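Local coordinates for protein lovastatin nonaketide synthase, polyketide synthase component (Aspergillus terreus, PDB 7CPX) that assembles the nonaketide backbone of lovastatin from malonyl-CoA as a homodimeric, multidomain polyketide synthase, together with its partner enoyl reductase LovC, at residues R648-V653 with S794-S799; D772-A777 with K816-N821; G845-C850 with L871-C876. The protein carries 2 engineered substitutions. All blocks are in the same frame, centred on the assembly; numbering follows the deposited sequence.

Contact 1 (R648-V653 with S794-S799)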
ATOM      1  N   ARG A 648      33.996 -58.478 -25.499  1.00171.46           N
ATOM      2  CA  ARG A 648      35.122 -59.162 -24.879  1.00171.46           C
ATOM      3  C   ARG A 648      34.610 -60.351 -24.078  1.00171.46           C
ATOM      4  O   ARG A 648      33.688 -60.214 -23.269  1.00171.46           O
ATOM      5  CB  ARG A 648      35.908 -58.197 -23.990  1.00171.46           C
ATOM      6  CG  ARG A 648      36.261 -56.881 -24.683  1.00171.46           C
ATOM      7  CD  ARG A 648      36.892 -57.113 -26.055  1.00171.46           C
ATOM      8  NE  ARG A 648      37.170 -55.869 -26.762  1.00171.46           N
ATOM      9  CZ  ARG A 648      37.567 -55.802 -28.026  1.00171.46           C
ATOM     10  NH1 ARG A 648      37.742 -56.893 -28.755  1.00171.46           N
ATOM     11  NH2 ARG A 648      37.792 -54.611 -28.573  1.00171.46           N
ATOM     12  N   PHE A 649      35.223 -61.513 -24.298  1.00180.20           N
ATOM     13  CA  PHE A 649      34.647 -62.792 -23.915  1.00180.20           C
ATOM     14  C   PHE A 649      35.471 -63.494 -22.846  1.00180.20           C
ATOM     15  O   PHE A 649      36.692 -63.337 -22.764  1.00180.20           O
ATOM     16  CB  PHE A 649      34.537 -63.725 -25.127  1.00180.20           C
ATOM     17  CG  PHE A 649      33.265 -63.570 -25.902  1.00180.20           C
ATOM     18  CD1 PHE A 649      32.159 -64.345 -25.598  1.00180.20           C
ATOM     19  CD2 PHE A 649      33.175 -62.660 -26.940  1.00180.20           C
ATOM     20  CE1 PHE A 649      30.986 -64.211 -26.310  1.00180.20           C
ATOM     21  CE2 PHE A 649      32.004 -62.520 -27.656  1.00180.20           C
ATOM     22  CZ  PHE A 649      30.908 -63.297 -27.341  1.00180.20           C
ATOM     23  N   THR A 650      34.768 -64.267 -22.023  1.00189.03           N
ATOM     24  CA  THR A 650      35.334 -65.372 -21.267  1.00189.03           C
ATOM     25  C   THR A 650      34.595 -66.635 -21.687  1.00189.03           C
ATOM     26  O   THR A 650      33.378 -66.615 -21.891  1.00189.03           O
ATOM     27  CB  THR A 650      35.212 -65.157 -19.752  1.00189.03           C
ATOM     28  OG1 THR A 650      33.847 -64.891 -19.409  1.00189.03           O
ATOM     29  CG2 THR A 650      36.082 -63.992 -19.306  1.00189.03           C
ATOM     30  N   ALA A 651      35.331 -67.731 -21.843  1.00197.37           N
ATOM     31  CA  ALA A 651      34.806 -68.905 -22.526  1.00197.37           C
ATOM     32  C   ALA A 651      34.743 -70.109 -21.600  1.00197.37           C
ATOM     33  O   ALA A 651      35.700 -70.408 -20.880  1.00197.37           O
ATOM     34  CB  ALA A 651      35.658 -69.246 -23.752  1.00197.37           C
ATOM     35  N   VAL A 652      33.601 -70.795 -21.631  1.00201.99           N
ATOM     36  CA  VAL A 652      33.418 -72.095 -20.999  1.00201.99           C
ATOM     37  C   VAL A 652      32.753 -73.009 -22.017  1.00201.99           C
ATOM     38  O   VAL A 652      31.765 -72.623 -22.650  1.00201.99           O
ATOM     39  CB  VAL A 652      32.570 -72.005 -19.716  1.00201.99           C
ATOM     40  CG1 VAL A 652      32.055 -73.382 -19.320  1.00201.99           C
ATOM     41  CG2 VAL A 652      33.385 -71.404 -18.587  1.00201.99           C
ATOM     42  N   VAL A 653      33.292 -74.212 -22.176  1.00206.71           N
ATOM     43  CA  VAL A 653      32.808 -75.128 -23.201  1.00206.71           C
ATOM     44  C   VAL A 653      31.549 -75.825 -22.706  1.00206.71           C
ATOM     45  O   VAL A 653      31.316 -75.964 -21.499  1.00206.71           O
ATOM     46  CB  VAL A 653      33.891 -76.155 -23.589  1.00206.71           C
ATOM     47  CG1 VAL A 653      35.238 -75.478 -23.867  1.00206.71           C
ATOM     48  CG2 VAL A 653      34.023 -77.220 -22.519  1.00206.71           C
ATOM     49  N   SER A 794      43.772 -66.322 -26.529  1.00195.95           N
ATOM     50  CA  SER A 794      43.667 -64.923 -26.138  1.00195.95           C
ATOM     51  C   SER A 794      42.540 -64.729 -25.128  1.00195.95           C
ATOM     52  O   SER A 794      42.663 -63.948 -24.185  1.00195.95           O
ATOM     53  CB  SER A 794      43.428 -64.040 -27.365  1.00195.95           C
ATOM     54  OG  SER A 794      42.218 -64.388 -28.015  1.00195.95           O
ATOM     55  N   VAL A 795      41.441 -65.447 -25.339  1.00194.66           N
ATOM     56  CA  VAL A 795      40.267 -65.354 -24.476  1.00194.66           C
ATOM     57  C   VAL A 795      40.433 -66.301 -23.292  1.00194.66           C
ATOM     58  O   VAL A 795      40.766 -67.477 -23.492  1.00194.66           O
ATOM     59  CB  VAL A 795      38.981 -65.679 -25.250  1.00194.66           C
ATOM     60  CG1 VAL A 795      37.809 -65.831 -24.290  1.00194.66           C
ATOM     61  CG2 VAL A 795      38.697 -64.603 -26.285  1.00194.66           C
ATOM     62  N   PRO A 796      40.221 -65.845 -22.048  1.00195.92           N
ATOM     63  CA  PRO A 796      40.185 -66.795 -20.928  1.00195.92           C
ATOM     64  C   PRO A 796      39.198 -67.916 -21.199  1.00195.92           C
ATOM     65  O   PRO A 796      37.986 -67.687 -21.268  1.00195.92           O
ATOM     66  CB  PRO A 796      39.757 -65.925 -19.740  1.00195.92           C
ATOM     67  CG  PRO A 796      40.215 -64.556 -20.098  1.00195.92           C
ATOM     68  CD  PRO A 796      40.069 -64.452 -21.591  1.00195.92           C
ATOM     69  N   TRP A 797      39.710 -69.133 -21.352  1.00203.79           N
ATOM     70  CA  TRP A 797      38.923 -70.267 -21.809  1.00203.79           C
ATOM     71  C   TRP A 797      39.113 -71.437 -20.857  1.00203.79           C
ATOM     72  O   TRP A 797      40.241 -71.754 -20.466  1.00203.79           O
ATOM     73  CB  TRP A 797      39.332 -70.658 -23.234  1.00203.79           C
ATOM     74  CG  TRP A 797      38.696 -71.907 -23.743  1.00203.79           C
ATOM     75  CD1 TRP A 797      37.481 -72.018 -24.350  1.00203.79           C
ATOM     76  CD2 TRP A 797      39.250 -73.224 -23.708  1.00203.79           C
ATOM     77  NE1 TRP A 797      37.240 -73.327 -24.690  1.00203.79           N
ATOM     78  CE2 TRP A 797      38.311 -74.088 -24.306  1.00203.79           C
ATOM     79  CE3 TRP A 797      40.447 -73.759 -23.227  1.00203.79           C
ATOM     80  CZ2 TRP A 797      38.533 -75.457 -24.434  1.00203.79           C
ATOM     81  CZ3 TRP A 797      40.665 -75.117 -23.352  1.00203.79           C
ATOM     82  CH2 TRP A 797      39.714 -75.951 -23.953  1.00203.79           C
ATOM     83  N   TYR A 798      38.004 -72.073 -20.486  1.00203.62           N
ATOM     84  CA  TYR A 798      38.006 -73.159 -19.513  1.00203.62           C
ATOM     85  C   TYR A 798      37.285 -74.359 -20.104  1.00203.62           C
ATOM     86  O   TYR A 798      36.114 -74.258 -20.484  1.00203.62           O
ATOM     87  CB  TYR A 798      37.337 -72.725 -18.207  1.00203.62           C
ATOM     88  CG  TYR A 798      38.005 -71.542 -17.547  1.00203.62           C
ATOM     89  CD1 TYR A 798      37.683 -70.243 -17.916  1.00203.62           C
ATOM     90  CD2 TYR A 798      38.960 -71.723 -16.556  1.00203.62           C
ATOM     91  CE1 TYR A 798      38.291 -69.159 -17.315  1.00203.62           C
ATOM     92  CE2 TYR A 798      39.573 -70.645 -15.951  1.00203.62           C
ATOM     93  CZ  TYR A 798      39.236 -69.365 -16.334  1.00203.62           C
ATOM     94  OH  TYR A 798      39.845 -68.287 -15.733  1.00203.62           O
ATOM     95  N   SER A 799      37.983 -75.488 -20.180  1.00209.68           N
ATOM     96  CA  SER A 799      37.364 -76.726 -20.625  1.00209.68           C
ATOM     97  C   SER A 799      36.465 -77.301 -19.536  1.00209.68           C
ATOM     98  O   SER A 799      36.645 -77.041 -18.343  1.00209.68           O
ATOM     99  CB  SER A 799      38.434 -77.747 -21.008  1.00209.68           C
ATOM    100  OG  SER A 799      37.851 -79.001 -21.320  1.00209.68           O
TER

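Contact 2 (D772-A777 with K816-N821)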
ATOM      1  N   ASP A 772      37.219 -93.544 -32.005  1.00221.95           N
ATOM      2  CA  ASP A 772      38.578 -93.974 -32.331  1.00221.95           C
ATOM      3  C   ASP A 772      38.990 -93.547 -33.733  1.00221.95           C
ATOM      4  O   ASP A 772      39.935 -92.751 -33.867  1.00221.95           O
ATOM      5  CB  ASP A 772      38.694 -95.487 -32.133  1.00221.95           C
ATOM      6  CG  ASP A 772      38.607 -95.892 -30.674  1.00221.95           C
ATOM      7  OD1 ASP A 772      39.002 -95.087 -29.806  1.00221.95           O
ATOM      8  OD2 ASP A 772      38.143 -97.019 -30.395  1.00221.95           O
ATOM      9  N   PRO A 773      38.348 -94.019 -34.808  1.00219.88           N
ATOM     10  CA  PRO A 773      38.756 -93.551 -36.143  1.00219.88           C
ATOM     11  C   PRO A 773      38.633 -92.047 -36.304  1.00219.88           C
ATOM     12  O   PRO A 773      39.502 -91.417 -36.921  1.00219.88           O
ATOM     13  CB  PRO A 773      37.808 -94.310 -37.082  1.00219.88           C
ATOM     14  CG  PRO A 773      36.616 -94.616 -36.251  1.00219.88           C
ATOM     15  CD  PRO A 773      37.138 -94.858 -34.866  1.00219.88           C
ATOM     16  N   TYR A 774      37.582 -91.449 -35.738  1.00216.38           N
ATOM     17  CA  TYR A 774      37.410 -90.004 -35.837  1.00216.38           C
ATOM     18  C   TYR A 774      38.652 -89.278 -35.339  1.00216.38           C
ATOM     19  O   TYR A 774      39.227 -88.445 -36.050  1.00216.38           O
ATOM     20  CB  TYR A 774      36.171 -89.577 -35.046  1.00216.38           C
ATOM     21  CG  TYR A 774      36.284 -88.216 -34.399  1.00216.38           C
ATOM     22  CD1 TYR A 774      36.196 -87.055 -35.153  1.00216.38           C
ATOM     23  CD2 TYR A 774      36.468 -88.094 -33.028  1.00216.38           C
ATOM     24  CE1 TYR A 774      36.296 -85.810 -34.562  1.00216.38           C
ATOM     25  CE2 TYR A 774      36.568 -86.854 -32.427  1.00216.38           C
ATOM     26  CZ  TYR A 774      36.481 -85.716 -33.199  1.00216.38           C
ATOM     27  OH  TYR A 774      36.579 -84.480 -32.605  1.00216.38           O
ATOM     28  N   MET A 775      39.104 -89.610 -34.129  1.00217.86           N
ATOM     29  CA  MET A 775      40.331 -89.009 -33.619  1.00217.86           C
ATOM     30  C   MET A 775      41.499 -89.304 -34.550  1.00217.86           C
ATOM     31  O   MET A 775      42.322 -88.422 -34.824  1.00217.86           O
ATOM     32  CB  MET A 775      40.624 -89.525 -32.210  1.00217.86           C
ATOM     33  CG  MET A 775      41.743 -88.777 -31.501  1.00217.86           C
ATOM     34  SD  MET A 775      42.170 -89.490 -29.900  1.00217.86           S
ATOM     35  CE  MET A 775      42.892 -91.049 -30.404  1.00217.86           C
ATOM     36  N   GLN A 776      41.581 -90.537 -35.059  1.00218.41           N
ATOM     37  CA  GLN A 776      42.643 -90.869 -36.001  1.00218.41           C
ATOM     38  C   GLN A 776      42.617 -89.942 -37.206  1.00218.41           C
ATOM     39  O   GLN A 776      43.674 -89.586 -37.739  1.00218.41           O
ATOM     40  CB  GLN A 776      42.516 -92.327 -36.446  1.00218.41           C
ATOM     41  CG  GLN A 776      42.784 -93.336 -35.342  1.00218.41           C
ATOM     42  CD  GLN A 776      42.527 -94.763 -35.782  1.00218.41           C
ATOM     43  OE1 GLN A 776      42.144 -95.013 -36.925  1.00218.41           O
ATOM     44  NE2 GLN A 776      42.735 -95.709 -34.874  1.00218.41           N
ATOM     45  N   ALA A 777      41.424 -89.539 -37.649  1.00215.67           N
ATOM     46  CA  ALA A 777      41.336 -88.550 -38.715  1.00215.67           C
ATOM     47  C   ALA A 777      41.665 -87.155 -38.199  1.00215.67           C
ATOM     48  O   ALA A 777      42.349 -86.383 -38.880  1.00215.67           O
ATOM     49  CB  ALA A 777      39.940 -88.575 -39.340  1.00215.67           C
ATOM     50  N   LYS A 816      43.214 -86.002 -28.433  1.00215.99           N
ATOM     51  CA  LYS A 816      42.544 -86.717 -27.355  1.00215.99           C
ATOM     52  C   LYS A 816      41.500 -85.844 -26.673  1.00215.99           C
ATOM     53  O   LYS A 816      40.493 -86.357 -26.177  1.00215.99           O
ATOM     54  CB  LYS A 816      43.572 -87.219 -26.342  1.00215.99           C
ATOM     55  CG  LYS A 816      44.564 -88.210 -26.927  1.00215.99           C
ATOM     56  CD  LYS A 816      45.536 -88.725 -25.882  1.00215.99           C
ATOM     57  CE  LYS A 816      46.505 -89.734 -26.480  1.00215.99           C
ATOM     58  NZ  LYS A 816      47.467 -90.256 -25.472  1.00215.99           N
ATOM     59  N   TYR A 817      41.712 -84.527 -26.641  1.00212.50           N
ATOM     60  CA  TYR A 817      40.693 -83.637 -26.094  1.00212.50           C
ATOM     61  C   TYR A 817      39.446 -83.624 -26.969  1.00212.50           C
ATOM     62  O   TYR A 817      38.318 -83.676 -26.460  1.00212.50           O
ATOM     63  CB  TYR A 817      41.259 -82.227 -25.942  1.00212.50           C
ATOM     64  CG  TYR A 817      40.267 -81.231 -25.388  1.00212.50           C
ATOM     65  CD1 TYR A 817      39.605 -81.475 -24.193  1.00212.50           C
ATOM     66  CD2 TYR A 817      39.997 -80.045 -26.056  1.00212.50           C
ATOM     67  CE1 TYR A 817      38.699 -80.570 -23.681  1.00212.50           C
ATOM     68  CE2 TYR A 817      39.094 -79.131 -25.550  1.00212.50           C
ATOM     69  CZ  TYR A 817      38.447 -79.399 -24.362  1.00212.50           C
ATOM     70  OH  TYR A 817      37.544 -78.496 -23.850  1.00212.50           O
ATOM     71  N   TRP A 818      39.625 -83.562 -28.289  1.00213.48           N
ATOM     72  CA  TRP A 818      38.475 -83.603 -29.184  1.00213.48           C
ATOM     73  C   TRP A 818      37.765 -84.948 -29.106  1.00213.48           C
ATOM     74  O   TRP A 818      36.554 -85.027 -29.341  1.00213.48           O
ATOM     75  CB  TRP A 818      38.916 -83.307 -30.616  1.00213.48           C
ATOM     76  CG  TRP A 818      39.696 -82.031 -30.746  1.00213.48           C
ATOM     77  CD1 TRP A 818      41.051 -81.891 -30.682  1.00213.48           C
ATOM     78  CD2 TRP A 818      39.167 -80.717 -30.959  1.00213.48           C
ATOM     79  NE1 TRP A 818      41.400 -80.573 -30.842  1.00213.48           N
ATOM     80  CE2 TRP A 818      40.262 -79.830 -31.014  1.00213.48           C
ATOM     81  CE3 TRP A 818      37.876 -80.203 -31.108  1.00213.48           C
ATOM     82  CZ2 TRP A 818      40.104 -78.461 -31.213  1.00213.48           C
ATOM     83  CZ3 TRP A 818      37.722 -78.843 -31.307  1.00213.48           C
ATOM     84  CH2 TRP A 818      38.830 -77.988 -31.356  1.00213.48           C
ATOM     85  N   LYS A 819      38.501 -86.017 -28.789  1.00217.59           N
ATOM     86  CA  LYS A 819      37.860 -87.306 -28.546  1.00217.59           C
ATOM     87  C   LYS A 819      37.065 -87.288 -27.245  1.00217.59           C
ATOM     88  O   LYS A 819      35.913 -87.739 -27.201  1.00217.59           O
ATOM     89  CB  LYS A 819      38.913 -88.413 -28.518  1.00217.59           C
ATOM     90  CG  LYS A 819      38.400 -89.756 -28.022  1.00217.59           C
ATOM     91  CD  LYS A 819      39.448 -90.843 -28.183  1.00217.59           C
ATOM     92  CE  LYS A 819      38.992 -92.149 -27.555  1.00217.59           C
ATOM     93  NZ  LYS A 819      39.998 -93.231 -27.729  1.00217.59           N
ATOM     94  N   ASP A 820      37.664 -86.766 -26.172  1.00217.95           N
ATOM     95  CA  ASP A 820      36.958 -86.637 -24.905  1.00217.95           C
ATOM     96  C   ASP A 820      35.720 -85.766 -25.038  1.00217.95           C
ATOM     97  O   ASP A 820      34.796 -85.889 -24.226  1.00217.95           O
ATOM     98  CB  ASP A 820      37.891 -86.049 -23.845  1.00217.95           C
ATOM     99  CG  ASP A 820      39.106 -86.918 -23.591  1.00217.95           C
ATOM    100  OD1 ASP A 820      39.216 -87.988 -24.226  1.00217.95           O
ATOM    101  OD2 ASP A 820      39.950 -86.531 -22.758  1.00217.95           O
ATOM    102  N   ASN A 821      35.690 -84.882 -26.039  1.00215.45           N
ATOM    103  CA  ASN A 821      34.508 -84.056 -26.261  1.00215.45           C
ATOM    104  C   ASN A 821      33.248 -84.909 -26.322  1.00215.45           C
ATOM    105  O   ASN A 821      32.197 -84.518 -25.801  1.00215.45           O
ATOM    106  CB  ASN A 821      34.666 -83.250 -27.551  1.00215.45           C
ATOM    107  CG  ASN A 821      33.465 -82.372 -27.839  1.00215.45           C
ATOM    108  OD1 ASN A 821      32.744 -81.966 -26.927  1.00215.45           O
ATOM    109  ND2 ASN A 821      33.238 -82.080 -29.115  1.00215.45           N
TER

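Contact 3 (G845-C850 with L871-C876)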
ATOM      1  N   GLY A 845      26.507 -63.162 -19.061  1.00178.78           N
ATOM      2  CA  GLY A 845      26.769 -64.414 -19.752  1.00178.78           C
ATOM      3  C   GLY A 845      25.818 -64.585 -20.914  1.00178.78           C
ATOM      4  O   GLY A 845      24.639 -64.243 -20.822  1.00178.78           O
ATOM      5  N   ILE A 846      26.345 -65.112 -22.015  1.00180.42           N
ATOM      6  CA  ILE A 846      25.585 -65.316 -23.242  1.00180.42           C
ATOM      7  C   ILE A 846      25.618 -66.796 -23.586  1.00180.42           C
ATOM      8  O   ILE A 846      26.698 -67.395 -23.681  1.00180.42           O
ATOM      9  CB  ILE A 846      26.135 -64.476 -24.405  1.00180.42           C
ATOM     10  CG1 ILE A 846      25.804 -63.000 -24.192  1.00180.42           C
ATOM     11  CG2 ILE A 846      25.561 -64.963 -25.728  1.00180.42           C
ATOM     12  CD1 ILE A 846      26.571 -62.067 -25.102  1.00180.42           C
ATOM     13  N   GLU A 847      24.437 -67.380 -23.777  1.00190.80           N
ATOM     14  CA  GLU A 847      24.303 -68.757 -24.244  1.00190.80           C
ATOM     15  C   GLU A 847      24.420 -68.746 -25.761  1.00190.80           C
ATOM     16  O   GLU A 847      23.429 -68.687 -26.489  1.00190.80           O
ATOM     17  CB  GLU A 847      22.982 -69.362 -23.789  1.00190.80           C
ATOM     18  CG  GLU A 847      22.776 -70.801 -24.236  1.00190.80           C
ATOM     19  CD  GLU A 847      21.559 -71.442 -23.601  1.00190.80           C
ATOM     20  OE1 GLU A 847      21.006 -70.858 -22.646  1.00190.80           O
ATOM     21  OE2 GLU A 847      21.154 -72.532 -24.056  1.00190.80           O
ATOM     22  N   VAL A 848      25.661 -68.813 -26.240  1.00190.49           N
ATOM     23  CA  VAL A 848      25.909 -68.824 -27.675  1.00190.49           C
ATOM     24  C   VAL A 848      25.276 -70.071 -28.269  1.00190.49           C
ATOM     25  O   VAL A 848      25.589 -71.198 -27.864  1.00190.49           O
ATOM     26  CB  VAL A 848      27.413 -68.772 -27.966  1.00190.49           C
ATOM     27  CG1 VAL A 848      27.660 -68.637 -29.462  1.00190.49           C
ATOM     28  CG2 VAL A 848      28.070 -67.629 -27.205  1.00190.49           C
ATOM     29  N   GLY A 849      24.382 -69.878 -29.226  1.00192.42           N
ATOM     30  CA  GLY A 849      23.763 -70.987 -29.929  1.00192.42           C
ATOM     31  C   GLY A 849      22.308 -71.173 -29.523  1.00192.42           C
ATOM     32  O   GLY A 849      21.523 -70.228 -29.549  1.00192.42           O
ATOM     33  N   CYS A 850      21.960 -72.397 -29.128  1.00197.06           N
ATOM     34  CA  CYS A 850      20.563 -72.819 -29.028  1.00197.06           C
ATOM     35  C   CYS A 850      20.039 -72.608 -27.606  1.00197.06           C
ATOM     36  O   CYS A 850      19.984 -73.513 -26.772  1.00197.06           O
ATOM     37  CB  CYS A 850      20.432 -74.268 -29.473  1.00197.06           C
ATOM     38  SG  CYS A 850      21.397 -74.618 -30.958  1.00197.06           S
ATOM     39  N   LEU A 871      24.121 -62.798 -11.961  1.00189.77           N
ATOM     40  CA  LEU A 871      24.675 -62.196 -13.164  1.00189.77           C
ATOM     41  C   LEU A 871      23.695 -62.323 -14.325  1.00189.77           C
ATOM     42  O   LEU A 871      22.949 -63.299 -14.438  1.00189.77           O
ATOM     43  CB  LEU A 871      26.007 -62.850 -13.531  1.00189.77           C
ATOM     44  CG  LEU A 871      27.173 -62.622 -12.563  1.00189.77           C
ATOM     45  CD1 LEU A 871      28.448 -63.246 -13.107  1.00189.77           C
ATOM     46  CD2 LEU A 871      27.382 -61.140 -12.289  1.00189.77           C
ATOM     47  N   ALA A 872      23.709 -61.316 -15.192  1.00175.96           N
ATOM     48  CA  ALA A 872      22.787 -61.280 -16.317  1.00175.96           C
ATOM     49  C   ALA A 872      23.030 -62.458 -17.251  1.00175.96           C
ATOM     50  O   ALA A 872      24.160 -62.921 -17.424  1.00175.96           O
ATOM     51  CB  ALA A 872      22.943 -59.967 -17.080  1.00175.96           C
ATOM     52  N   TYR A 873      21.949 -62.946 -17.857  1.00186.63           N
ATOM     53  CA  TYR A 873      22.008 -64.048 -18.807  1.00186.63           C
ATOM     54  C   TYR A 873      21.245 -63.665 -20.065  1.00186.63           C
ATOM     55  O   TYR A 873      20.202 -63.009 -19.991  1.00186.63           O
ATOM     56  CB  TYR A 873      21.420 -65.324 -18.205  1.00186.63           C
ATOM     57  CG  TYR A 873      21.954 -66.590 -18.831  1.00186.63           C
ATOM     58  CD1 TYR A 873      23.029 -67.261 -18.271  1.00186.63           C
ATOM     59  CD2 TYR A 873      21.383 -67.111 -19.982  1.00186.63           C
ATOM     60  CE1 TYR A 873      23.522 -68.417 -18.838  1.00186.63           C
ATOM     61  CE2 TYR A 873      21.869 -68.269 -20.556  1.00186.63           C
ATOM     62  CZ  TYR A 873      22.941 -68.918 -19.980  1.00186.63           C
ATOM     63  OH  TYR A 873      23.437 -70.075 -20.539  1.00186.63           O
ATOM     64  N   THR A 874      21.767 -64.075 -21.221  1.00176.55           N
ATOM     65  CA  THR A 874      21.202 -63.661 -22.499  1.00176.55           C
ATOM     66  C   THR A 874      21.298 -64.784 -23.518  1.00176.55           C
ATOM     67  O   THR A 874      22.367 -65.375 -23.697  1.00176.55           O
ATOM     68  CB  THR A 874      21.926 -62.421 -23.035  1.00176.55           C
ATOM     69  OG1 THR A 874      21.744 -61.330 -22.125  1.00176.55           O
ATOM     70  CG2 THR A 874      21.391 -62.037 -24.401  1.00176.55           C
ATOM     71  N   GLY A 875      20.189 -65.056 -24.199  1.00180.84           N
ATOM     72  CA  GLY A 875      20.168 -65.975 -25.319  1.00180.84           C
ATOM     73  C   GLY A 875      20.202 -65.221 -26.637  1.00180.84           C
ATOM     74  O   GLY A 875      19.705 -64.103 -26.740  1.00180.84           O
ATOM     75  N   CYS A 876      20.798 -65.851 -27.652  1.00180.77           N
ATOM     76  CA  CYS A 876      20.966 -65.226 -28.956  1.00180.77           C
ATOM     77  C   CYS A 876      20.344 -66.005 -30.105  1.00180.77           C
ATOM     78  O   CYS A 876      20.264 -65.467 -31.216  1.00180.77           O
ATOM     79  CB  CYS A 876      22.457 -65.010 -29.256  1.00180.77           C
ATOM     80  SG  CYS A 876      23.432 -66.526 -29.267  1.00180.77           S
TER

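Contact 1 (R648-V653 with S794-S799)
Ala651 and Trp797 are directly paired across two parallel strands, with Val652 and Tyr798 as the next pair. Three backbone hydrogen bonds tie them. Ala651 N gives its proton to Pro796 O at 2.7 Å. Tyr798 N then reaches Ala651 O (2.9 Å), and Val653 N closes the run on Tyr798 O at 3.3 Å. The same carbonyls also receive CA-H contacts, for instance from Trp797 CA to Ala651 O.

This pairing sets strand 797-798 on one margin of the five-stranded parallel sheet of the malonyl-CoA:ACP transacylase domain, next to strand 648-652, which pairs in turn with strand 558-563. Just beyond Val653, Gly654, Ser656 and Gly658 fit the GxSxG nucleophile elbow of acyltransferases; strand 648-652 runs directly into this probable elbow, and the Val653 side chain touches it.

The side-chain contacts sort by sheet face. On the face of Ala651 and Trp797, the tryptophan turns CG anti to its own N (chi1 173°), which sends the indole alongside strand 648-652. Ala651 CB meets Trp797 CD1 at the ring edge, near the indole plane, at 3.4 Å. Further along, Val653 CG1 lies obliquely by NE1, CE2 and CZ2 of Trp797. Val795 CG1 fills in behind, 4.1 Å from Ala651 CB and also beside Phe649 CB. Glu659 and Cys662 of helix 657-665 pack on Val653 and the indole.

On the face of Val652 and Tyr798, Val652 CG2 sits 4.2 Å from Tyr798 CB, while Ala651 O lies in the plane of the phenol at its edge, 3.6 Å from Tyr798 CD1. Helix 828-838 covers this face: Ala835 touches both side chains, and Thr838 OG1 is hydrogen-bonded to Tyr798 OH.

Contact 2 (D772-A777 with K816-N821)
Tyr774 and Met775 of helix 768-780 pack against Trp818 and Lys819 of helix 815-820, two helices of the malonyl-CoA:ACP transacylase domain. Their short segments run roughly antiparallel at 145°, with axes 9.3 Å apart.

Met775 takes the middle. Its first two torsions are both extended and carry the sulfur to the lysine chain, where Met775 SD is 3.5 Å from Lys819 CD; the bend at the last torsion (chi3 68°) then turns CE along that chain, close to the same methylene. The flank of Lys816 also borders the sulfur, its CG 4.0 Å away from Met775 SD.

Lys819 is fully extended, which carries its ammonium past the thioether toward the other helix. There Lys819 NZ forms a salt bridge with Asp772 OD1 at 3.0 Å, arriving nearly along the C-O axis of that oxygen, at the partly exposed margin of this helix pair.

On the buried side, the phenol of Tyr774 meets the second helix with its edge. Trp818 O lies in the ring plane, 3.6 Å from Tyr774 CE2, and takes a weak hydrogen bond from Tyr774 OH at 3.3 Å; Trp818 CB packs equally near the hydroxyl. Helix 671-682 backs this side through Ile677, which touches both aromatic residues, and Arg681 makes a cation-pi contact with the Tyr774 ring.

Contact 3 (G845-C850 with L871-C876)
Glu847 and Tyr873 both throw CG anti to the backbone N (chi1 -180° and -155°), and this brings their side chains across one another on the same sheet face. Glu847 CB lies 3.6 Å from Tyr873 CE2, and OE1 sits at the ring edge with the carboxylate turned 76° from the ring plane. The other oxygen, OE2, is hydrogen-bonded to Leu854 N. Gly845 O stands over one face of the phenol, toward its rim.

The backbones are joined as parallel strands by three hydrogen bonds, each 2.9 Å: Gly845 N to Ala872 O, Thr874 N to Gly845 O, and Glu847 N to Thr874 O. Together with helix 855-865, which connects them, the two strands form a beta-alpha-beta unit at one margin of the transacylase sheet. Facing away from Tyr873, Ile846 and Thr874 lie side by side, Ile846 CG1 to Thr874 CB 4.1 Å, and helix 883-898 packs on Thr874.

Glu847 is the centre of an inverse gamma turn; beyond it the CA atoms of Val848 and Cys876 are 6.2 Å apart. Here Cys876 SG, rotated to lie between the directions of its own N and carbonyl carbon, accepts a hydrogen bond from Gly849 N at 3.5 Å.

How the contacts relate
All three contacts lie in the malonyl-CoA:ACP transacylase domain. Contacts 1 and 3 bracket one parallel sheet, joining its two outermost strands to their neighbours, with strand 558-563 between the inner pair; their centres are about 14 Å apart. Contact 2 is a helix pair outside that sheet, with its centre about 22 Å from contact 1 and 28 Å from contact 3. In sequence contacts 1 and 2 interleave, since helix 768-780 precedes strand 797-798 and helix 815-820 follows it, whereas contact 3 comes after both. A probable hydrogen bond between Tyr817 OH and Ser799 OG, 2.6 Å, joins helix 815-820 to the residue just after strand 797-798, making sheet and helix pair one connected body.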